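Local coordinates for Peptidase_M23 domain-containing protein (Enterococcus faecalis, PDB 6SMK) that probably cleaves D,L peptide bonds of bacterial peptidoglycan with its zinc-dependent M23 catalytic domain, part of a larger prophage-encoded protein, at residues G39-V50 and D88-V99. The protein carries 1 engineered substitution. Residues are numbered along the deposited sequence; the frame is centred on the assembly and turned at random.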
loop_
_atom_site.group_PDB
_atom_site.type_symbol
_atom_site.label_atom_id
_atom_site.label_comp_id
_atom_site.label_asym_id
_atom_site.label_seq_id
_atom_site.Cartn_x
_atom_site.Cartn_y
_atom_site.Cartn_z
ATOM N N GLY A 39 9.743 -9.163 -6.481
ATOM C CA GLY A 39 9.234 -10.499 -6.617
ATOM C C GLY A 39 8.694 -11.087 -5.332
ATOM O O GLY A 39 7.950 -12.082 -5.367
ATOM N N THR A 40 9.075 -10.503 -4.203
ATOM C CA THR A 40 8.485 -10.885 -2.939
ATOM C C THR A 40 6.974 -10.727 -3.012
ATOM O O THR A 40 6.479 -9.676 -3.394
ATOM C CB THR A 40 9.036 -10.055 -1.805
ATOM O OG1 THR A 40 10.484 -10.111 -1.803
ATOM C CG2 THR A 40 8.476 -10.559 -0.503
ATOM N N PRO A 41 6.225 -11.767 -2.690
ATOM C CA PRO A 41 4.763 -11.677 -2.698
ATOM C C PRO A 41 4.235 -10.823 -1.557
ATOM O O PRO A 41 4.652 -10.953 -0.408
ATOM C CB PRO A 41 4.346 -13.134 -2.545
ATOM C CG PRO A 41 5.516 -13.814 -1.899
ATOM C CD PRO A 41 6.713 -13.130 -2.416
ATOM N N ILE A 42 3.279 -9.959 -1.900
ATOM C CA ILE A 42 2.667 -9.031 -0.951
ATOM C C ILE A 42 1.412 -9.689 -0.386
ATOM O O ILE A 42 0.409 -9.789 -1.107
ATOM C CB ILE A 42 2.248 -7.721 -1.630
ATOM C CG1 ILE A 42 3.422 -6.986 -2.286
ATOM C CG2 ILE A 42 1.470 -6.854 -0.662
ATOM C CD1 ILE A 42 3.994 -5.926 -1.459
ATOM N N PRO A 43 1.382 -10.053 0.891
ATOM C CA PRO A 43 0.138 -10.569 1.466
ATOM C C PRO A 43 -0.729 -9.439 2.002
ATOM O O PRO A 43 -0.252 -8.499 2.644
ATOM C CB PRO A 43 0.646 -11.487 2.581
ATOM C CG PRO A 43 1.965 -10.899 2.983
ATOM C CD PRO A 43 2.526 -10.196 1.801
ATOM N N ALA A 44 -2.023 -9.517 1.682
ATOM C CA ALA A 44 -2.970 -8.487 2.081
ATOM C C ALA A 44 -3.069 -8.416 3.599
ATOM O O ALA A 44 -3.198 -9.442 4.274
ATOM C CB ALA A 44 -4.339 -8.775 1.487
ATOM N N GLN A 45 -3.021 -7.192 4.129
ATOM C CA GLN A 45 -3.035 -6.988 5.572
ATOM C C GLN A 45 -4.428 -7.132 6.170
ATOM O O GLN A 45 -4.575 -7.630 7.293
ATOM C CB GLN A 45 -2.474 -5.609 5.886
ATOM C CG GLN A 45 -1.030 -5.484 5.510
ATOM C CD GLN A 45 -0.218 -6.614 6.059
ATOM O OE1 GLN A 45 -0.025 -6.726 7.274
ATOM N NE2 GLN A 45 0.251 -7.478 5.175
ATOM N N TYR A 46 -5.456 -6.699 5.451
ATOM C CA TYR A 46 -6.818 -6.768 5.946
ATOM C C TYR A 46 -7.705 -7.318 4.840
ATOM O O TYR A 46 -7.411 -7.129 3.653
ATOM C CB TYR A 46 -7.287 -5.376 6.410
ATOM C CG TYR A 46 -6.456 -4.875 7.573
ATOM C CD1 TYR A 46 -5.289 -4.157 7.366
ATOM C CD2 TYR A 46 -6.817 -5.165 8.876
ATOM C CE1 TYR A 46 -4.516 -3.732 8.434
ATOM C CE2 TYR A 46 -6.062 -4.736 9.943
ATOM C CZ TYR A 46 -4.910 -4.028 9.725
ATOM O OH TYR A 46 -4.158 -3.620 10.809
ATOM N N PRO A 47 -8.775 -8.024 5.191
ATOM C CA PRO A 47 -9.696 -8.521 4.164
ATOM C C PRO A 47 -10.529 -7.398 3.588
ATOM O O PRO A 47 -10.857 -6.427 4.271
ATOM C CB PRO A 47 -10.583 -9.504 4.930
ATOM C CG PRO A 47 -10.615 -8.938 6.290
ATOM C CD PRO A 47 -9.230 -8.379 6.542
ATOM N N GLY A 48 -10.894 -7.554 2.323
ATOM C CA GLY A 48 -11.821 -6.622 1.718
ATOM C C GLY A 48 -12.040 -6.935 0.256
ATOM O O GLY A 48 -11.591 -7.964 -0.259
ATOM N N LEU A 49 -12.726 -6.007 -0.405
ATOM C CA LEU A 49 -13.089 -6.097 -1.812
ATOM C C LEU A 49 -12.096 -5.309 -2.654
ATOM O O LEU A 49 -11.820 -4.139 -2.363
ATOM C CB LEU A 49 -14.497 -5.547 -2.018
ATOM C CG LEU A 49 -14.960 -5.295 -3.449
ATOM C CD1 LEU A 49 -15.329 -6.606 -4.124
ATOM C CD2 LEU A 49 -16.121 -4.316 -3.457
ATOM N N VAL A 50 -11.552 -5.952 -3.684
ATOM C CA VAL A 50 -10.689 -5.269 -4.644
ATOM C C VAL A 50 -11.579 -4.437 -5.555
ATOM O O VAL A 50 -12.371 -4.981 -6.327
ATOM C CB VAL A 50 -9.854 -6.260 -5.458
ATOM C CG1 VAL A 50 -9.250 -5.552 -6.676
ATOM C CG2 VAL A 50 -8.776 -6.892 -4.581
ATOM N N ASP A 88 -12.304 -9.230 -6.915
ATOM C CA ASP A 88 -11.800 -10.253 -6.013
ATOM C C ASP A 88 -12.157 -9.909 -4.571
ATOM O O ASP A 88 -11.933 -8.786 -4.110
ATOM C CB ASP A 88 -10.280 -10.386 -6.168
ATOM C CG ASP A 88 -9.867 -11.178 -7.420
ATOM O OD1 ASP A 88 -10.734 -11.439 -8.284
ATOM O OD2 ASP A 88 -8.669 -11.536 -7.540
ATOM N N LYS A 89 -12.770 -10.863 -3.876
ATOM C CA LYS A 89 -12.860 -10.799 -2.425
ATOM C C LYS A 89 -11.594 -11.429 -1.873
ATOM O O LYS A 89 -11.299 -12.588 -2.184
ATOM C CB LYS A 89 -14.095 -11.535 -1.917
ATOM C CG LYS A 89 -15.402 -11.085 -2.535
ATOM C CD LYS A 89 -16.360 -10.581 -1.458
ATOM C CE LYS A 89 -17.784 -10.454 -1.983
ATOM N NZ LYS A 89 -18.785 -10.423 -0.874
ATOM N N VAL A 90 -10.819 -10.676 -1.097
ATOM C CA VAL A 90 -9.542 -11.204 -0.640
ATOM C C VAL A 90 -9.524 -11.259 0.877
ATOM O O VAL A 90 -10.181 -10.466 1.560
ATOM C CB VAL A 90 -8.339 -10.399 -1.176
ATOM C CG1 VAL A 90 -8.472 -10.208 -2.681
ATOM C CG2 VAL A 90 -8.210 -9.081 -0.469
ATOM N N LYS A 91 -8.787 -12.240 1.397
ATOM C CA LYS A 91 -8.586 -12.406 2.829
ATOM C C LYS A 91 -7.192 -11.943 3.222
ATOM O O LYS A 91 -6.301 -11.777 2.384
ATOM C CB LYS A 91 -8.785 -13.857 3.277
ATOM C CG LYS A 91 -9.669 -14.713 2.381
ATOM C CD LYS A 91 -10.315 -15.823 3.200
ATOM C CE LYS A 91 -10.735 -17.001 2.342
ATOM N NZ LYS A 91 -11.751 -17.853 3.038
ATOM N N ALA A 92 -7.025 -11.711 4.518
ATOM C CA ALA A 92 -5.731 -11.282 5.013
ATOM C C ALA A 92 -4.712 -12.389 4.771
ATOM O O ALA A 92 -4.957 -13.559 5.075
ATOM C CB ALA A 92 -5.826 -10.927 6.497
ATOM N N GLY A 93 -3.582 -12.034 4.192
ATOM C CA GLY A 93 -2.587 -13.027 3.900
ATOM C C GLY A 93 -2.701 -13.631 2.529
ATOM O O GLY A 93 -1.812 -14.386 2.124
ATOM N N GLN A 94 -3.773 -13.342 1.811
ATOM C CA GLN A 94 -3.811 -13.668 0.400
ATOM C C GLN A 94 -2.816 -12.778 -0.330
ATOM O O GLN A 94 -2.692 -11.588 -0.030
ATOM C CB GLN A 94 -5.225 -13.473 -0.134
ATOM C CG GLN A 94 -5.462 -14.003 -1.515
ATOM C CD GLN A 94 -6.903 -13.863 -1.918
ATOM O OE1 GLN A 94 -7.790 -13.750 -1.065
ATOM N NE2 GLN A 94 -7.152 -13.861 -3.224
ATOM N N ILE A 95 -2.079 -13.358 -1.270
ATOM C CA ILE A 95 -1.049 -12.606 -1.977
ATOM C C ILE A 95 -1.710 -11.796 -3.087
ATOM O O ILE A 95 -2.295 -12.363 -4.016
ATOM C CB ILE A 95 0.040 -13.533 -2.538
ATOM C CG1 ILE A 95 1.156 -13.739 -1.520
ATOM C CG2 ILE A 95 0.699 -12.880 -3.730
ATOM C CD1 ILE A 95 0.725 -14.138 -0.174
ATOM N N VAL A 96 -1.605 -10.465 -2.996
ATOM C CA VAL A 96 -2.231 -9.561 -3.961
ATOM C C VAL A 96 -1.290 -9.099 -5.072
ATOM O O VAL A 96 -1.759 -8.482 -6.044
ATOM C CB VAL A 96 -2.818 -8.320 -3.251
ATOM C CG1 VAL A 96 -3.704 -8.749 -2.103
ATOM C CG2 VAL A 96 -1.699 -7.403 -2.747
ATOM N N GLY A 97 0.006 -9.365 -4.965
ATOM C CA GLY A 97 0.964 -8.856 -5.930
ATOM C C GLY A 97 2.365 -9.255 -5.525
ATOM O O GLY A 97 2.568 -10.010 -4.563
ATOM N N ASP A 98 3.337 -8.748 -6.291
ATOM C CA ASP A 98 4.762 -8.970 -6.057
ATOM C C ASP A 98 5.454 -7.619 -5.906
ATOM O O ASP A 98 5.129 -6.663 -6.621
ATOM C CB ASP A 98 5.428 -9.763 -7.204
ATOM C CG ASP A 98 4.849 -11.166 -7.383
ATOM O OD1 ASP A 98 4.173 -11.670 -6.463
ATOM O OD2 ASP A 98 5.080 -11.777 -8.453
ATOM N N VAL A 99 6.418 -7.540 -4.985
ATOM C CA VAL A 99 7.134 -6.285 -4.779
ATOM C C VAL A 99 7.775 -5.833 -6.085
ATOM O O VAL A 99 8.278 -6.643 -6.874
ATOM C CB VAL A 99 8.203 -6.432 -3.680
ATOM C CG1 VAL A 99 9.198 -5.251 -3.707
ATOM C CG2 VAL A 99 7.577 -6.582 -2.311
#
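Ile42 meets two valines with two different branches: its CD1 lies 3.7 Å from Val99 CG2, the side chains crossing at about a right angle, while its CG2 lies 3.8 Å from Val96 CG2, that pair meeting at a slant. The first torsion (chi1 -59°) separates the branches, CG1 beside the backbone N and CG2 anti to it; the second (chi2 -97°) carries CD1 on to Val99 CG2. Ala44 CB extends this buried row by touching Val96 CG1 at 3.6 Å. Beyond the turn, the Val50 and Val90 side chains again cross at about a right angle, Val50 CG2 lying 3.8 Å from Val90 CG1. The backbones run antiparallel in two short ladders, 41-43 with 95-99 and 48-50 with 89-90, on either side of a loop and the type II turn Lys91–Gln94; these strands belong to the antiparallel sheet of the M23 peptidase domain. Ile42 also packs on Tyr76 and Val110, its side chain about 8 Å from that of the zinc ligand His111. Around the turn, Ala44 N donates to Gln94 O (2.8 Å), and Lys91 N to Gln94 OE1 (3.1 Å). On the other face, Pro43 CB lies 3.8 Å from Ile95 CD1, whereas the Asp98 carboxylate beside Pro41 forms a salt bridge with Arg83.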